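Local coordinates for CAMK/CAMK2 protein kinase (Salpingoeca rosetta, PDB 5IG1) that probably transfers phosphate from ATP to serine and threonine residues of proteins as a kinase of the calcium/calmodulin-dependent CaMKII type, here represented by its kinase domain, at residues L208-E220 with R287-R300. Numbering follows the deposited sequence.
Sequences LYILLVGYPPFWE and RQATLEELKKFNAR
Gly214 lies against Thr290, Glu293 and Leu294, where the end of helix 198-213 meets helix 288-302. The CA atoms of Gly214 and Leu294 are 4.0 Å apart. Gly214, with positive phi, is the first residue to leave helical geometry. The axes of 208-213 and 288-300 come within 8.3 Å, with their N-to-C directions 116° apart.

On the buried side, Phe297 fits between Ile210 and Pro216. CG2 of Ile210 sits over one face of the ring, 4.2 Å from its centroid. CD1 of Ile210 reaches CZ of Phe297, and CD of Pro216 packs near CD1 and CE1. The phenyl group extends anti to the backbone N of Phe297 (chi1 176°), which carries the ring between Ile210 and Pro216. CD1 of Leu294 meets CG2 of Ile210 at 3.7 Å. Phe104 of helix 103-107 also touches Ile210.

At the helix end, the carbonyl O of Leu212 accepts a weak hydrogen bond from NH1 of Arg287 (2.7 Å). OG1 of Thr290 also points at Leu212 O, but their separation is too short to be reliable and the details of that bond are doubtful. NH2 of Arg287 bonds the carbonyl O of Glu241.

The solvent side is looser. Trp219 and Arg300 are poorly ordered. NH1 of Arg300 lies over one indole face, with CZ 4.7 Å from the six-membered ring centroid, a cation-pi contact. The guanidinium stands steeply to the ring, its plane turned by 71°. Glu293 makes a salt bridge to Lys296 and a long one to Arg300, while its CG touches the edge of Tyr215.

Helix 288-302 here packs on the end of helix 198-213 in the C-lobe of the kinase fold, consistent with the start of the CaMKII regulatory segment.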
# COMPACT_ATOMS: atom_id res chain seq x y z
N LEU A 208 1.59 10.30 2.98
CA LEU A 208 2.60 11.08 3.68
C LEU A 208 1.94 12.11 4.59
O LEU A 208 2.27 12.21 5.78
CB LEU A 208 3.54 11.73 2.67
CG LEU A 208 4.58 12.71 3.22
CD1 LEU A 208 5.34 12.08 4.38
CD2 LEU A 208 5.54 13.15 2.11
N TYR A 209 0.98 12.86 4.04
CA TYR A 209 0.13 13.75 4.82
C TYR A 209 -0.33 13.09 6.12
O TYR A 209 -0.08 13.62 7.21
CB TYR A 209 -1.08 14.15 3.96
CG TYR A 209 -1.89 15.32 4.46
CD1 TYR A 209 -2.85 15.15 5.44
CD2 TYR A 209 -1.73 16.58 3.91
CE1 TYR A 209 -3.62 16.22 5.88
CE2 TYR A 209 -2.50 17.65 4.34
CZ TYR A 209 -3.43 17.46 5.33
OH TYR A 209 -4.19 18.52 5.77
N ILE A 210 -0.96 11.92 6.01
CA ILE A 210 -1.43 11.24 7.21
C ILE A 210 -0.25 10.98 8.15
O ILE A 210 -0.29 11.35 9.33
CB ILE A 210 -2.15 9.94 6.84
CG1 ILE A 210 -3.24 10.23 5.81
CG2 ILE A 210 -2.78 9.32 8.08
CD1 ILE A 210 -3.84 8.99 5.18
N LEU A 211 0.83 10.41 7.61
CA LEU A 211 2.02 10.12 8.39
C LEU A 211 2.50 11.31 9.20
O LEU A 211 3.13 11.12 10.24
CB LEU A 211 3.15 9.64 7.46
CG LEU A 211 3.08 8.22 6.90
CD1 LEU A 211 4.29 7.89 6.03
CD2 LEU A 211 2.98 7.23 8.04
N LEU A 212 2.20 12.53 8.76
CA LEU A 212 2.67 13.70 9.49
C LEU A 212 1.68 14.19 10.53
O LEU A 212 2.10 14.63 11.61
CB LEU A 212 2.98 14.83 8.51
CG LEU A 212 4.07 14.47 7.49
CD1 LEU A 212 4.48 15.65 6.65
CD2 LEU A 212 5.27 13.87 8.21
N VAL A 213 0.37 14.11 10.27
CA VAL A 213 -0.61 14.73 11.15
C VAL A 213 -1.69 13.78 11.64
O VAL A 213 -2.41 14.13 12.59
CB VAL A 213 -1.27 15.98 10.50
CG1 VAL A 213 -0.26 17.13 10.36
CG2 VAL A 213 -1.90 15.62 9.15
N GLY A 214 -1.90 12.61 11.03
CA GLY A 214 -2.85 11.67 11.57
C GLY A 214 -4.24 11.73 10.99
O GLY A 214 -5.10 10.98 11.45
N TYR A 215 -4.49 12.60 10.01
CA TYR A 215 -5.79 12.70 9.37
C TYR A 215 -5.56 12.92 7.88
O TYR A 215 -4.51 13.44 7.49
CB TYR A 215 -6.64 13.84 9.95
CG TYR A 215 -5.99 15.20 9.88
CD1 TYR A 215 -6.15 16.02 8.77
CD2 TYR A 215 -5.25 15.69 10.95
CE1 TYR A 215 -5.57 17.27 8.71
CE2 TYR A 215 -4.67 16.95 10.90
CZ TYR A 215 -4.83 17.73 9.78
OH TYR A 215 -4.26 18.97 9.73
N PRO A 216 -6.51 12.51 7.03
CA PRO A 216 -6.29 12.59 5.58
C PRO A 216 -6.53 14.00 5.08
O PRO A 216 -7.28 14.77 5.70
CB PRO A 216 -7.33 11.62 5.02
CG PRO A 216 -8.44 11.66 6.03
CD PRO A 216 -7.79 11.87 7.36
N PRO A 217 -5.92 14.39 3.96
CA PRO A 217 -6.19 15.72 3.40
C PRO A 217 -7.56 15.82 2.76
O PRO A 217 -8.16 16.90 2.78
CB PRO A 217 -5.07 15.91 2.38
CG PRO A 217 -4.75 14.53 1.93
CD PRO A 217 -4.93 13.64 3.15
N PHE A 218 -8.07 14.73 2.19
CA PHE A 218 -9.39 14.70 1.58
C PHE A 218 -10.24 13.75 2.42
O PHE A 218 -10.08 12.53 2.36
CB PHE A 218 -9.31 14.25 0.12
CG PHE A 218 -8.16 14.85 -0.64
CD1 PHE A 218 -8.19 16.17 -1.04
CD2 PHE A 218 -7.05 14.08 -0.94
CE1 PHE A 218 -7.13 16.72 -1.74
CE2 PHE A 218 -5.99 14.62 -1.64
CZ PHE A 218 -6.03 15.94 -2.04
N TRP A 219 -11.14 14.32 3.21
CA TRP A 219 -12.06 13.53 4.03
C TRP A 219 -13.46 14.06 3.81
O TRP A 219 -13.75 15.22 4.13
CB TRP A 219 -11.68 13.59 5.51
CG TRP A 219 -12.75 13.00 6.40
CD1 TRP A 219 -13.73 13.68 7.06
CD2 TRP A 219 -12.95 11.61 6.70
NE1 TRP A 219 -14.53 12.80 7.76
CE2 TRP A 219 -14.07 11.53 7.55
CE3 TRP A 219 -12.29 10.43 6.34
CZ2 TRP A 219 -14.54 10.31 8.05
CZ3 TRP A 219 -12.76 9.23 6.83
CH2 TRP A 219 -13.87 9.18 7.68
N GLU A 220 -14.33 13.21 3.27
CA GLU A 220 -15.74 13.55 3.14
C GLU A 220 -16.55 12.27 3.04
O GLU A 220 -16.20 11.37 2.27
CB GLU A 220 -15.98 14.44 1.91
CG GLU A 220 -17.43 14.87 1.75
CD GLU A 220 -17.92 15.73 2.91
OE1 GLU A 220 -18.28 15.17 3.96
OE2 GLU A 220 -17.94 16.97 2.76
N ARG A 287 5.82 14.03 17.44
CA ARG A 287 4.47 14.51 17.12
C ARG A 287 3.44 13.61 17.81
O ARG A 287 2.88 12.69 17.21
CB ARG A 287 4.25 14.55 15.61
CG ARG A 287 5.48 14.82 14.80
CD ARG A 287 5.12 15.31 13.40
NE ARG A 287 4.92 16.76 13.38
CZ ARG A 287 3.74 17.34 13.35
NH1 ARG A 287 2.63 16.61 13.32
NH2 ARG A 287 3.65 18.67 13.34
N GLN A 288 3.16 13.91 19.08
CA GLN A 288 2.15 13.14 19.80
C GLN A 288 0.75 13.40 19.26
O GLN A 288 -0.08 12.48 19.20
CB GLN A 288 2.22 13.45 21.29
CG GLN A 288 1.27 12.60 22.14
CD GLN A 288 1.58 11.12 22.08
OE1 GLN A 288 2.74 10.72 22.00
NE2 GLN A 288 0.54 10.30 22.11
N ALA A 289 0.47 14.64 18.86
CA ALA A 289 -0.81 14.95 18.24
C ALA A 289 -1.06 14.07 17.02
O ALA A 289 -2.17 13.58 16.81
CB ALA A 289 -0.87 16.42 17.85
N THR A 290 -0.01 13.84 16.22
CA THR A 290 -0.16 12.96 15.06
C THR A 290 -0.54 11.56 15.50
O THR A 290 -1.32 10.87 14.81
CB THR A 290 1.14 12.94 14.26
OG1 THR A 290 1.44 14.26 13.80
CG2 THR A 290 0.99 12.02 13.05
N LEU A 291 -0.02 11.11 16.64
CA LEU A 291 -0.32 9.77 17.14
C LEU A 291 -1.77 9.67 17.61
O LEU A 291 -2.46 8.69 17.31
CB LEU A 291 0.65 9.41 18.26
CG LEU A 291 1.89 8.59 17.85
CD1 LEU A 291 2.40 9.02 16.49
CD2 LEU A 291 3.00 8.70 18.89
N GLU A 292 -2.25 10.67 18.35
CA GLU A 292 -3.63 10.63 18.83
C GLU A 292 -4.62 10.73 17.67
O GLU A 292 -5.56 9.93 17.55
CB GLU A 292 -3.87 11.75 19.84
CG GLU A 292 -2.88 11.79 20.99
CD GLU A 292 -3.21 10.79 22.08
OE1 GLU A 292 -4.14 9.97 21.89
OE2 GLU A 292 -2.55 10.83 23.14
N GLU A 293 -4.41 11.73 16.81
CA GLU A 293 -5.23 11.86 15.61
C GLU A 293 -5.18 10.59 14.77
O GLU A 293 -6.17 10.22 14.13
CB GLU A 293 -4.77 13.06 14.79
CG GLU A 293 -5.79 13.56 13.79
CD GLU A 293 -7.13 13.84 14.44
OE1 GLU A 293 -8.10 13.13 14.12
OE2 GLU A 293 -7.20 14.77 15.27
N LEU A 294 -4.03 9.92 14.77
CA LEU A 294 -3.88 8.70 13.99
C LEU A 294 -4.65 7.54 14.61
O LEU A 294 -5.16 6.68 13.89
CB LEU A 294 -2.40 8.37 13.83
CG LEU A 294 -2.00 7.37 12.74
CD1 LEU A 294 -2.64 7.74 11.42
CD2 LEU A 294 -0.48 7.35 12.59
N LYS A 295 -4.74 7.50 15.94
CA LYS A 295 -5.64 6.54 16.59
C LYS A 295 -7.08 6.79 16.18
O LYS A 295 -7.84 5.85 15.89
CB LYS A 295 -5.50 6.62 18.12
CG LYS A 295 -4.11 6.29 18.63
CD LYS A 295 -3.89 6.76 20.07
CE LYS A 295 -2.44 6.52 20.51
NZ LYS A 295 -2.07 7.22 21.77
N LYS A 296 -7.49 8.07 16.14
CA LYS A 296 -8.84 8.38 15.69
C LYS A 296 -9.04 7.96 14.24
O LYS A 296 -10.11 7.46 13.87
CB LYS A 296 -9.13 9.88 15.87
CG LYS A 296 -9.01 10.37 17.31
CD LYS A 296 -10.06 11.43 17.63
CE LYS A 296 -9.77 12.76 16.95
NZ LYS A 296 -8.58 13.44 17.52
N PHE A 297 -8.00 8.14 13.41
CA PHE A 297 -8.08 7.78 11.99
C PHE A 297 -8.21 6.27 11.80
O PHE A 297 -9.10 5.79 11.10
CB PHE A 297 -6.82 8.31 11.29
CG PHE A 297 -6.71 7.93 9.83
CD1 PHE A 297 -7.49 8.55 8.88
CD2 PHE A 297 -5.77 6.99 9.42
CE1 PHE A 297 -7.37 8.22 7.54
CE2 PHE A 297 -5.65 6.66 8.09
CZ PHE A 297 -6.45 7.27 7.14
N ASN A 298 -7.29 5.51 12.42
CA ASN A 298 -7.37 4.06 12.38
C ASN A 298 -8.73 3.57 12.85
O ASN A 298 -9.30 2.64 12.27
CB ASN A 298 -6.27 3.44 13.24
CG ASN A 298 -4.87 3.63 12.67
OD1 ASN A 298 -4.70 3.82 11.45
ND2 ASN A 298 -3.86 3.57 13.54
N ALA A 299 -9.27 4.20 13.90
CA ALA A 299 -10.61 3.83 14.34
C ALA A 299 -11.65 4.14 13.27
O ALA A 299 -12.56 3.33 13.03
CB ALA A 299 -10.95 4.55 15.65
N ARG A 300 -11.52 5.28 12.60
CA ARG A 300 -12.55 5.71 11.66
C ARG A 300 -12.61 4.83 10.42
O ARG A 300 -13.70 4.55 9.92
CB ARG A 300 -12.34 7.17 11.27
CG ARG A 300 -13.14 8.12 12.12
CD ARG A 300 -13.07 9.56 11.61
NE ARG A 300 -11.83 10.23 11.98
CZ ARG A 300 -10.83 10.47 11.13
NH1 ARG A 300 -10.94 10.12 9.86
NH2 ARG A 300 -9.73 11.08 11.55